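Long-range contacts in beta-phenylalanine aminotransferase (Variovorax paradoxus, PDB 4AO9), which catalyses the pyridoxal-5'-phosphate-dependent transamination of beta-phenylalanine and belongs to the class III aminotransferases: residues H87-F92 against D412-P417; N126-R131 against T327-Y332; H165-R170 against G254-F259. All coordinates share one frame; numbering follows the deposited sequence.

Interaction 1: H87-F92 against D412-P417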
# COMPACT_ATOMS: atom_id res chain seq x y z
N HIS A 87 -30.44 8.47 4.18
CA HIS A 87 -30.72 7.49 5.22
C HIS A 87 -29.60 7.48 6.24
O HIS A 87 -28.42 7.47 5.87
CB HIS A 87 -30.86 6.08 4.64
CG HIS A 87 -31.91 5.95 3.59
ND1 HIS A 87 -31.61 5.64 2.28
CD2 HIS A 87 -33.25 6.08 3.64
CE1 HIS A 87 -32.72 5.59 1.57
NE2 HIS A 87 -33.73 5.86 2.38
N ARG A 88 -29.98 7.49 7.51
CA ARG A 88 -29.02 7.41 8.62
C ARG A 88 -29.00 6.00 9.17
O ARG A 88 -30.04 5.41 9.44
CB ARG A 88 -29.41 8.40 9.73
CG ARG A 88 -28.39 8.47 10.86
CD ARG A 88 -28.99 9.10 12.12
NE ARG A 88 -28.09 8.98 13.27
CZ ARG A 88 -27.64 10.00 14.01
NH1 ARG A 88 -28.03 11.25 13.76
NH2 ARG A 88 -26.82 9.76 15.02
N TYR A 89 -27.79 5.46 9.33
CA TYR A 89 -27.61 4.12 9.85
C TYR A 89 -26.67 4.08 11.04
O TYR A 89 -25.73 4.88 11.13
CB TYR A 89 -26.99 3.20 8.80
CG TYR A 89 -27.66 3.18 7.46
CD1 TYR A 89 -28.75 2.34 7.21
CD2 TYR A 89 -27.19 3.99 6.42
CE1 TYR A 89 -29.36 2.32 5.97
CE2 TYR A 89 -27.79 3.97 5.19
CZ TYR A 89 -28.87 3.13 4.96
OH TYR A 89 -29.45 3.12 3.72
N ALA A 90 -26.92 3.14 11.94
CA ALA A 90 -25.90 2.73 12.89
C ALA A 90 -24.95 1.81 12.15
O ALA A 90 -25.38 0.85 11.49
CB ALA A 90 -26.53 2.01 14.09
N ASP A 91 -23.66 2.13 12.25
CA ASP A 91 -22.59 1.42 11.54
C ASP A 91 -22.10 0.19 12.32
O ASP A 91 -21.47 0.33 13.36
CB ASP A 91 -21.42 2.38 11.34
CG ASP A 91 -20.21 1.73 10.71
OD1 ASP A 91 -20.35 0.64 10.11
OD2 ASP A 91 -19.12 2.31 10.84
N PHE A 92 -22.39 -0.99 11.79
CA PHE A 92 -21.92 -2.25 12.35
C PHE A 92 -20.88 -2.96 11.49
O PHE A 92 -20.72 -4.18 11.57
CB PHE A 92 -23.12 -3.17 12.65
CG PHE A 92 -23.80 -2.86 13.95
CD1 PHE A 92 -24.73 -1.82 14.03
CD2 PHE A 92 -23.47 -3.56 15.10
CE1 PHE A 92 -25.34 -1.52 15.24
CE2 PHE A 92 -24.08 -3.27 16.31
CZ PHE A 92 -25.01 -2.24 16.38
N ASP A 412 -32.36 0.48 9.83
CA ASP A 412 -31.40 1.57 10.08
C ASP A 412 -30.03 1.07 10.57
O ASP A 412 -29.38 1.70 11.39
CB ASP A 412 -31.98 2.61 11.06
CG ASP A 412 -33.38 3.05 10.67
OD1 ASP A 412 -33.61 3.33 9.48
OD2 ASP A 412 -34.26 3.08 11.56
N ILE A 413 -29.62 -0.08 10.04
CA ILE A 413 -28.33 -0.67 10.39
C ILE A 413 -27.53 -0.92 9.12
O ILE A 413 -27.99 -1.57 8.19
CB ILE A 413 -28.52 -1.99 11.21
CG1 ILE A 413 -29.02 -1.65 12.62
CG2 ILE A 413 -27.22 -2.81 11.24
CD1 ILE A 413 -29.68 -2.80 13.37
N TYR A 414 -26.32 -0.37 9.09
CA TYR A 414 -25.40 -0.57 7.97
C TYR A 414 -24.41 -1.65 8.35
O TYR A 414 -23.64 -1.50 9.29
CB TYR A 414 -24.68 0.72 7.64
CG TYR A 414 -23.83 0.68 6.39
CD1 TYR A 414 -24.42 0.69 5.13
CD2 TYR A 414 -22.44 0.66 6.47
CE1 TYR A 414 -23.65 0.67 3.98
CE2 TYR A 414 -21.66 0.66 5.33
CZ TYR A 414 -22.28 0.65 4.08
OH TYR A 414 -21.52 0.64 2.93
N SER A 415 -24.47 -2.75 7.61
CA SER A 415 -23.66 -3.93 7.88
C SER A 415 -22.90 -4.30 6.62
O SER A 415 -22.93 -3.58 5.62
CB SER A 415 -24.58 -5.09 8.28
OG SER A 415 -25.41 -5.49 7.19
N SER A 416 -22.20 -5.42 6.66
CA SER A 416 -21.55 -5.94 5.47
C SER A 416 -22.41 -7.01 4.79
O SER A 416 -23.10 -7.79 5.45
CB SER A 416 -20.20 -6.54 5.84
OG SER A 416 -20.38 -7.57 6.78
N PRO A 417 -22.36 -7.06 3.44
CA PRO A 417 -23.06 -8.12 2.73
C PRO A 417 -22.71 -9.52 3.24
O PRO A 417 -23.59 -10.38 3.29
CB PRO A 417 -22.59 -7.94 1.29
CG PRO A 417 -22.36 -6.46 1.17
CD PRO A 417 -21.80 -6.05 2.51
O HOH W 1 -32.18 4.59 7.59
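Tyr89 and Tyr414 sit on neighbouring strands and meet through their first side-chain carbons, with Tyr89 CB 3.6 Å from Tyr414 CB. Beyond that point the rings part. Their planes are 44° apart and the Tyr89 and Tyr414 centroids 5.9 Å apart, an oblique pair. Tyr89 CG lies beside its backbone N (chi1 -51°), which brings the ring edge to the start of the other strand, with CD1 3.8 Å from Ile413 N. Tyr89 OH bonds Asp83. Tyr414 OH is hydrogen-bonded to Thr123 O of the second subunit. With an alanine in place of Tyr89 the CB contact remains, but Asp83 is left without the hydroxyl and a gap would probably open beside the Asp412-Ile413 peptide.

The two strands run parallel in a four-stranded mixed sheet, where 413-414 is outermost within the chain. Ala90 N donates to Asp412 O (2.9 Å), Tyr414 N to Ala90 O (2.9 Å) and Phe92 N to Tyr414 O (2.8 Å). Asp412, with positive phi, is the C-prime residue of a Schellman motif that ends helix 398-410. One water donates to both Asp412 OD1 and Arg88 O. On the face that holds Ala90, Ile413 CG2 touches Phe92 CD1 at 3.9 Å. The Phe92 ring also meets Tyr435 of helix 429-445.

Interaction 2: N126-R131 against T327-Y332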
# COMPACT_ATOMS: atom_id res chain seq x y z
N ASN A 126 11.79 10.85 10.47
CA ASN A 126 11.03 11.95 11.07
C ASN A 126 10.86 11.77 12.57
O ASN A 126 11.35 10.77 13.13
CB ASN A 126 9.71 12.19 10.32
CG ASN A 126 8.74 11.03 10.43
OD1 ASN A 126 8.41 10.58 11.52
ND2 ASN A 126 8.24 10.57 9.29
N LEU A 127 10.22 12.74 13.21
CA LEU A 127 10.07 12.76 14.66
C LEU A 127 8.89 11.95 15.19
O LEU A 127 8.71 11.85 16.40
CB LEU A 127 9.96 14.20 15.17
CG LEU A 127 11.18 15.10 15.01
CD1 LEU A 127 10.81 16.53 15.31
CD2 LEU A 127 12.33 14.63 15.90
N LEU A 128 8.08 11.37 14.29
CA LEU A 128 6.86 10.68 14.69
C LEU A 128 6.90 9.17 14.53
O LEU A 128 6.24 8.44 15.28
CB LEU A 128 5.65 11.25 13.93
CG LEU A 128 5.33 12.74 14.16
CD1 LEU A 128 3.95 13.07 13.59
CD2 LEU A 128 5.43 13.16 15.64
N GLU A 129 7.64 8.69 13.53
CA GLU A 129 7.69 7.24 13.25
C GLU A 129 8.22 6.43 14.44
O GLU A 129 7.72 5.34 14.71
CB GLU A 129 8.49 6.97 11.97
CG GLU A 129 9.93 7.44 12.04
CD GLU A 129 10.74 7.25 10.78
OE1 GLU A 129 10.37 6.40 9.93
OE2 GLU A 129 11.78 7.93 10.70
N GLY A 130 9.23 6.96 15.13
CA GLY A 130 9.85 6.26 16.24
C GLY A 130 8.93 6.10 17.43
O GLY A 130 8.94 5.05 18.09
N ARG A 131 8.10 7.12 17.68
CA ARG A 131 7.12 7.09 18.77
C ARG A 131 6.11 5.97 18.54
O ARG A 131 5.77 5.21 19.46
CB ARG A 131 6.35 8.42 18.85
CG ARG A 131 7.21 9.66 18.98
CD ARG A 131 6.32 10.86 19.25
NE ARG A 131 5.74 10.81 20.59
CZ ARG A 131 4.80 11.64 21.04
NH1 ARG A 131 4.31 12.58 20.25
NH2 ARG A 131 4.35 11.51 22.28
N THR A 327 -0.09 9.37 8.99
CA THR A 327 -0.30 8.03 9.55
C THR A 327 0.39 7.87 10.91
O THR A 327 -0.21 7.36 11.85
CB THR A 327 0.19 6.93 8.59
OG1 THR A 327 -0.57 7.00 7.37
CG2 THR A 327 0.05 5.53 9.21
N MET A 328 1.63 8.32 11.01
CA MET A 328 2.38 8.17 12.27
C MET A 328 1.68 8.93 13.40
O MET A 328 1.57 8.41 14.52
CB MET A 328 3.83 8.65 12.13
CG MET A 328 4.66 7.93 11.05
SD MET A 328 4.97 6.17 11.26
CE MET A 328 3.68 5.43 10.25
N ALA A 329 1.21 10.13 13.10
CA ALA A 329 0.50 10.94 14.10
C ALA A 329 -0.85 10.32 14.46
O ALA A 329 -1.19 10.20 15.65
CB ALA A 329 0.31 12.36 13.58
N ALA A 330 -1.61 9.90 13.46
CA ALA A 330 -2.96 9.38 13.71
C ALA A 330 -2.89 8.07 14.48
O ALA A 330 -3.67 7.84 15.41
CB ALA A 330 -3.71 9.17 12.40
N GLY A 331 -1.96 7.20 14.10
CA GLY A 331 -1.81 5.92 14.77
C GLY A 331 -1.48 6.10 16.24
O GLY A 331 -2.09 5.47 17.11
N TYR A 332 -0.51 6.97 16.54
CA TYR A 332 -0.11 7.19 17.92
C TYR A 332 -1.24 7.79 18.75
O TYR A 332 -1.49 7.34 19.87
CB TYR A 332 1.15 8.06 17.97
CG TYR A 332 1.71 8.21 19.36
CD1 TYR A 332 2.62 7.29 19.86
CD2 TYR A 332 1.33 9.29 20.17
CE1 TYR A 332 3.14 7.42 21.13
CE2 TYR A 332 1.84 9.42 21.45
CZ TYR A 332 2.75 8.49 21.92
OH TYR A 332 3.26 8.62 23.19
O HOH W 2 3.74 9.18 16.24
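The turn into helix 129-139 lies against helix 325-337, and the backbones come closest at Glu129 and Met328, whose CA atoms are 5.5 Å apart. Here Met328 bends back on itself beyond CG. Its sulfur lies beside the first residue of the other helix, with Met328 SD 3.5 Å from Glu129 CA. Leu128 packs next to it, Leu128 CB to Met328 CB being 3.6 Å. The CD1 branch of Leu128 goes further and touches Ala329 CB at 3.7 Å. One water bridges the backbones, donating to Leu128 O (2.8 Å) and to Met328 O (2.9 Å).

At the more exposed end Arg131 crosses Tyr332 at about a right angle. A bend in the arginine chain (chi3 70°) turns the guanidinium over the ring, giving an off-centre cation-pi contact with Arg131 CZ 4.2 Å from the Tyr332 centroid. The two planes are 40° apart, so the groups do not lie flat on each other. Arg131 NE stands over one ring face, displaced toward the rim. Tyr332 CE2 in turn lies over one face of the guanidinium.

Asn126 and Glu129 form a capping box that fixes the turn before the helix. Asn126 OD1 accepts from two backbone donors, Leu128 N and Glu129 N, the latter in the carbonyl plane. Asn126 N answers by donating to Glu129 OE2, which it meets from above the carboxylate plane. Asn323 joins both capping side chains: its O accepts from Asn126 ND2, and its ND2 bonds Glu129 OE1.

Met328 also touches Leu132, and Tyr332 touches Leu135, both further along helix 129-139. Ala329 packs on Ala115 of helix 106-117, while Asn126 pairs in a parallel beta ladder with a strand of the second subunit.

Interaction 3: H165-R170 against G254-F259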
# COMPACT_ATOMS: atom_id res chain seq x y z
N HIS A 165 14.10 -15.42 2.68
CA HIS A 165 15.51 -15.09 2.66
C HIS A 165 16.22 -15.60 3.92
O HIS A 165 17.33 -16.16 3.84
CB HIS A 165 15.75 -13.59 2.50
CG HIS A 165 17.14 -13.27 2.05
ND1 HIS A 165 17.50 -13.26 0.72
CD2 HIS A 165 18.27 -13.00 2.75
CE1 HIS A 165 18.79 -12.98 0.61
NE2 HIS A 165 19.28 -12.82 1.83
N PHE A 166 15.57 -15.43 5.06
CA PHE A 166 16.16 -15.82 6.34
C PHE A 166 16.45 -17.32 6.39
O PHE A 166 17.49 -17.74 6.89
CB PHE A 166 15.23 -15.44 7.50
CG PHE A 166 15.85 -15.64 8.86
CD1 PHE A 166 16.75 -14.71 9.37
CD2 PHE A 166 15.55 -16.77 9.61
CE1 PHE A 166 17.32 -14.89 10.62
CE2 PHE A 166 16.11 -16.96 10.86
CZ PHE A 166 17.01 -16.03 11.36
N THR A 167 15.52 -18.11 5.88
CA THR A 167 15.63 -19.57 5.91
C THR A 167 16.35 -20.17 4.70
O THR A 167 16.82 -21.31 4.77
CB THR A 167 14.25 -20.26 5.98
OG1 THR A 167 13.48 -19.94 4.80
CG2 THR A 167 13.50 -19.84 7.25
N GLY A 168 16.40 -19.43 3.58
CA GLY A 168 16.92 -19.99 2.34
C GLY A 168 16.03 -21.08 1.76
O GLY A 168 16.51 -21.97 1.03
N ARG A 169 14.74 -21.02 2.08
CA ARG A 169 13.76 -22.00 1.60
C ARG A 169 12.66 -21.29 0.83
O ARG A 169 12.55 -20.07 0.90
CB ARG A 169 13.14 -22.79 2.76
CG ARG A 169 14.15 -23.50 3.66
CD ARG A 169 13.44 -24.01 4.89
NE ARG A 169 14.36 -24.71 5.79
CZ ARG A 169 13.95 -25.43 6.83
NH1 ARG A 169 12.66 -25.55 7.10
NH2 ARG A 169 14.86 -26.06 7.57
N ARG A 170 11.84 -22.05 0.11
CA ARG A 170 10.84 -21.43 -0.79
C ARG A 170 9.38 -21.73 -0.51
O ARG A 170 8.51 -20.98 -0.95
CB ARG A 170 11.10 -21.85 -2.25
CG ARG A 170 12.54 -21.74 -2.72
CD ARG A 170 13.00 -20.31 -2.71
NE ARG A 170 12.21 -19.48 -3.61
CZ ARG A 170 12.23 -18.15 -3.60
NH1 ARG A 170 12.99 -17.49 -2.74
NH2 ARG A 170 11.48 -17.49 -4.47
N GLY A 254 12.34 -26.12 11.31
CA GLY A 254 13.18 -24.95 11.03
C GLY A 254 12.51 -23.83 10.25
O GLY A 254 13.21 -22.99 9.68
N ALA A 255 11.18 -23.83 10.22
CA ALA A 255 10.40 -22.80 9.55
C ALA A 255 10.06 -21.69 10.53
O ALA A 255 10.03 -21.89 11.75
CB ALA A 255 9.10 -23.41 9.01
N LEU A 256 9.78 -20.52 9.98
CA LEU A 256 9.25 -19.43 10.80
C LEU A 256 7.73 -19.51 10.87
O LEU A 256 7.08 -19.82 9.87
CB LEU A 256 9.68 -18.07 10.23
CG LEU A 256 11.18 -17.76 10.13
CD1 LEU A 256 11.35 -16.32 9.66
CD2 LEU A 256 11.88 -17.93 11.47
N LEU A 257 7.17 -19.23 12.03
CA LEU A 257 5.73 -19.07 12.14
C LEU A 257 5.43 -17.59 12.06
O LEU A 257 6.04 -16.79 12.77
CB LEU A 257 5.20 -19.62 13.47
CG LEU A 257 3.71 -19.45 13.80
CD1 LEU A 257 2.83 -20.26 12.85
CD2 LEU A 257 3.47 -19.86 15.26
N VAL A 258 4.50 -17.23 11.18
CA VAL A 258 4.06 -15.84 11.05
C VAL A 258 2.57 -15.77 11.36
O VAL A 258 1.76 -16.43 10.70
CB VAL A 258 4.35 -15.26 9.64
CG1 VAL A 258 3.80 -13.84 9.52
CG2 VAL A 258 5.84 -15.31 9.33
N PHE A 259 2.23 -15.01 12.40
CA PHE A 259 0.83 -14.71 12.67
C PHE A 259 0.42 -13.42 11.97
O PHE A 259 0.99 -12.34 12.23
CB PHE A 259 0.55 -14.58 14.16
CG PHE A 259 0.39 -15.89 14.91
CD1 PHE A 259 -0.25 -17.00 14.35
CD2 PHE A 259 0.83 -15.97 16.23
CE1 PHE A 259 -0.42 -18.18 15.09
CE2 PHE A 259 0.68 -17.15 16.97
CZ PHE A 259 0.06 -18.25 16.40
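Phe166 meets Leu256 where the end of helix 152-167 packs against the start of strand 256-260. The strand is an inner member of the seven-stranded mixed sheet, in the large alpha/beta domain characteristic of fold-type I PLP enzymes. Phe166 CD2 is 4.2 Å from Leu256 CD1, a loose apolar touch made at a slant to the ring. Val304 of helix 302-305 touches both side chains.

Thr167 comes next and splits its two branches between different tasks. With chi1 at 63°, OG1 lies between the backbone N and the carbonyl carbon, and CG2 is directed to the strand. Thr167 CG2 is 4.0 Å from Gly254 O and 4.2 Å from Leu256 CG. OG1 stays with its own chain. It bonds Ala163 O one turn back in the helix, and Thr167 OG1 accepts from Arg169 N at 3.2 Å, which makes an ST turn. The hydroxyl therefore ties the end of the helix to the residues that follow.

Gly168 leaves helical geometry with positive phi and carries the chain out of the helix. Arg169 then reaches across with its chain extended from CG to NE. Its guanidinium bonds two backbone carbonyls, NH1 to Ile221 O and NH2 to Val253 O. Val253 is the last residue of helix 240-253, whose partly negative carbonyl end would probably favour the cation. The guanidinium also lies against the Gly254-Ala255 peptide, with Arg169 NH1 3.6 Å from Gly254 C and 3.9 Å from Ala255 N. Gly254 suits this place because a side chain would run into the guanidinium, and its own backbone angles favour glycine too. Gly254 O lies over one face of the Arg169 guanidinium, 3.6 Å above the plane and displaced toward the rim.

The three contacts are nested along the chain: interaction 3 lies inside the loop closed by interaction 2, which lies inside that closed by interaction 1. In space they are well apart. Interactions 1 and 3 are on opposite sides of the chain's centre, with centres 42 Å apart. Interaction 2 is 32 Å from interaction 1 and 30 Å from interaction 3, centre to centre, and about 17 and 18 Å by nearest atoms. Interaction 2 has a side chain, Met328, about 13 Å from a bound PLP. Strand 256-260, begun in interaction 3, carries the cofactor-pocket residue Asp260 at its far end. All three have residues that touch the second subunit.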